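Kirola (Actinidia deliciosa, PDB 4IGV) is a kiwifruit allergen of the ripening-related MLP family, related to PR-10 proteins, and probably binds hydrophobic ligands. Local coordinates at residues Ile18-Ile23 / Glu139-Ile144. Numbering follows the deposited sequence.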
loop_
_atom_site.group_PDB
_atom_site.type_symbol
_atom_site.label_atom_id
_atom_site.label_comp_id
_atom_site.label_asym_id
_atom_site.label_seq_id
_atom_site.Cartn_x
_atom_site.Cartn_y
_atom_site.Cartn_z
ATOM N N ILE A 18 10.614 -10.967 4.850
ATOM C CA ILE A 18 11.142 -11.154 3.491
ATOM C C ILE A 18 10.015 -11.450 2.533
ATOM O O ILE A 18 9.959 -10.939 1.401
ATOM C CB ILE A 18 12.245 -12.194 3.438
ATOM C CG1 ILE A 18 13.455 -11.787 4.288
ATOM C CG2 ILE A 18 12.714 -12.422 1.954
ATOM C CD1 ILE A 18 14.448 -12.999 4.618
ATOM N N VAL A 19 9.078 -12.276 2.963
ATOM C CA VAL A 19 7.930 -12.612 2.144
ATOM C C VAL A 19 6.991 -11.402 1.969
ATOM O O VAL A 19 6.512 -11.139 0.881
ATOM C CB VAL A 19 7.207 -13.819 2.713
ATOM C CG1 VAL A 19 6.105 -14.210 1.788
ATOM C CG2 VAL A 19 8.190 -14.979 2.893
ATOM N N PHE A 20 6.835 -10.585 2.993
ATOM C CA PHE A 20 5.984 -9.427 2.883
ATOM C C PHE A 20 6.528 -8.472 1.852
ATOM O O PHE A 20 5.819 -7.941 1.009
ATOM C CB PHE A 20 5.894 -8.763 4.261
ATOM C CG PHE A 20 4.698 -7.911 4.419
ATOM C CD1 PHE A 20 3.557 -8.406 4.998
ATOM C CD2 PHE A 20 4.688 -6.593 3.926
ATOM C CE1 PHE A 20 2.424 -7.611 5.172
ATOM C CE2 PHE A 20 3.577 -5.771 4.069
ATOM C CZ PHE A 20 2.407 -6.293 4.674
ATOM N N TYR A 21 7.844 -8.238 1.902
ATOM C CA TYR A 21 8.442 -7.384 0.888
ATOM C C TYR A 21 8.386 -7.978 -0.510
ATOM O O TYR A 21 8.158 -7.252 -1.472
ATOM C CB TYR A 21 9.874 -6.991 1.261
ATOM C CG TYR A 21 10.413 -5.860 0.385
ATOM C CD1 TYR A 21 9.849 -4.603 0.384
ATOM C CD2 TYR A 21 11.437 -6.077 -0.479
ATOM C CE1 TYR A 21 10.345 -3.583 -0.443
ATOM C CE2 TYR A 21 11.971 -5.129 -1.290
ATOM C CZ TYR A 21 11.427 -3.872 -1.307
ATOM O OH TYR A 21 11.953 -2.878 -2.121
ATOM N N GLU A 22 8.581 -9.260 -0.632
ATOM C CA GLU A 22 8.434 -9.962 -1.920
ATOM C C GLU A 22 7.076 -9.633 -2.519
ATOM O O GLU A 22 6.945 -9.370 -3.742
ATOM C CB GLU A 22 8.527 -11.485 -1.688
ATOM C CG GLU A 22 8.169 -12.386 -2.921
ATOM C CD GLU A 22 9.303 -12.348 -3.854
ATOM O OE1 GLU A 22 10.348 -11.676 -3.515
ATOM O OE2 GLU A 22 9.182 -13.116 -4.865
ATOM N N ILE A 23 6.041 -9.716 -1.697
ATOM C CA ILE A 23 4.683 -9.435 -2.161
ATOM C C ILE A 23 4.569 -8.005 -2.643
ATOM O O ILE A 23 4.074 -7.723 -3.728
ATOM C CB ILE A 23 3.615 -9.767 -1.093
ATOM C CG1 ILE A 23 3.654 -11.264 -0.830
ATOM C CG2 ILE A 23 2.219 -9.204 -1.514
ATOM C CD1 ILE A 23 2.910 -11.655 0.486
ATOM N N GLU A 139 -5.295 -3.611 7.718
ATOM C CA GLU A 139 -6.137 -4.821 7.596
ATOM C C GLU A 139 -5.526 -5.745 6.589
ATOM O O GLU A 139 -5.353 -6.942 6.814
ATOM C CB GLU A 139 -7.566 -4.511 7.110
ATOM C CG GLU A 139 -8.432 -5.783 7.269
ATOM C CD GLU A 139 -9.761 -5.816 6.545
ATOM O OE1 GLU A 139 -10.378 -4.746 6.325
ATOM O OE2 GLU A 139 -10.175 -6.970 6.224
ATOM N N ILE A 140 -5.182 -5.188 5.434
ATOM C CA ILE A 140 -4.502 -5.959 4.388
ATOM C C ILE A 140 -3.266 -6.656 4.963
ATOM O O ILE A 140 -3.042 -7.837 4.725
ATOM C CB ILE A 140 -4.156 -5.122 3.159
ATOM C CG1 ILE A 140 -5.444 -4.780 2.421
ATOM C CG2 ILE A 140 -3.177 -5.896 2.266
ATOM C CD1 ILE A 140 -5.209 -3.690 1.383
ATOM N N THR A 141 -2.488 -5.912 5.756
ATOM C CA THR A 141 -1.303 -6.451 6.374
ATOM C C THR A 141 -1.647 -7.658 7.260
ATOM O O THR A 141 -0.989 -8.693 7.206
ATOM C CB THR A 141 -0.605 -5.362 7.224
ATOM O OG1 THR A 141 -0.273 -4.253 6.369
ATOM C CG2 THR A 141 0.647 -5.877 7.914
ATOM N N LYS A 142 -2.694 -7.539 8.053
ATOM C CA LYS A 142 -3.120 -8.631 8.925
ATOM C C LYS A 142 -3.646 -9.832 8.146
ATOM O O LYS A 142 -3.388 -10.989 8.534
ATOM C CB LYS A 142 -4.135 -8.117 9.944
ATOM C CG LYS A 142 -3.526 -7.160 10.970
ATOM C CD LYS A 142 -4.562 -6.543 11.852
ATOM C CE LYS A 142 -3.962 -5.503 12.755
ATOM N NZ LYS A 142 -5.039 -4.899 13.595
ATOM N N ASP A 143 -4.316 -9.547 7.028
ATOM C CA ASP A 143 -4.777 -10.634 6.150
ATOM C C ASP A 143 -3.585 -11.380 5.561
ATOM O O ASP A 143 -3.632 -12.599 5.506
ATOM C CB ASP A 143 -5.675 -10.099 5.071
ATOM C CG ASP A 143 -7.063 -9.766 5.564
ATOM O OD1 ASP A 143 -7.463 -10.189 6.679
ATOM O OD2 ASP A 143 -7.819 -9.079 4.848
ATOM N N ILE A 144 -2.540 -10.637 5.158
ATOM C CA ILE A 144 -1.370 -11.310 4.587
ATOM C C ILE A 144 -0.693 -12.149 5.649
ATOM O O ILE A 144 -0.330 -13.308 5.424
ATOM C CB ILE A 144 -0.413 -10.298 3.968
ATOM C CG1 ILE A 144 -1.022 -9.634 2.742
ATOM C CG2 ILE A 144 0.948 -10.958 3.693
ATOM C CD1 ILE A 144 -0.271 -8.345 2.285
#
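In the Bet v 1 fold a curved antiparallel sheet wraps around a long C-terminal helix, and Phe20 and Ile23 of the short helix 17-25 meet Thr141 and Ile144 near the end of that long helix, 131-145. The two segments approach at 121° between their N-to-C directions, with axes 11.8 Å apart at the closest. The nearest CA atoms, of Phe20 and Ile144, are 7.8 Å apart, so side chains make the contact, and the four buried ones that do so form no hydrogen bond from one segment to the other.

Phe20 carries most of the contact, with 77 Å² of it buried against segment 139-144. Its CG lies anti to the backbone N (chi1 -158°), which carries the ring toward helix 131-145, and its CD1, CE1 and CZ side comes up against Thr141 and Ile144, three residues apart. Phe20 CE1 lies 3.7 Å from Thr141 CG2. Phe20 CD1 lies 3.9 Å from Ile144 CG2; both methyls approach the ring obliquely. The other branch of Ile144 also takes part, its CD1 standing 4.0 Å from Phe20 CE1, so the isoleucine touches the ring through both arms. Within the same helix, Phe24 meets the Phe20 ring with planes about 20° apart, and Val105 of strand 96-107 also packs on Phe20.

Thr141 divides its roles: CG2 packs against the phenyl, whereas OG1 is hydrogen-bonded to Cys137 O in the preceding turn and to Trp116 NE1 from the sheet, so this buried hydroxyl has polar partners within an apolar setting. Ile31 of helix 30-34 touches both Ile23 and Ile144, joining a third helix to the cluster. Those two isoleucines run past each other in opposite directions and meet through single methyls, Ile23 CD1 lying 3.8 Å from Ile144 CG2.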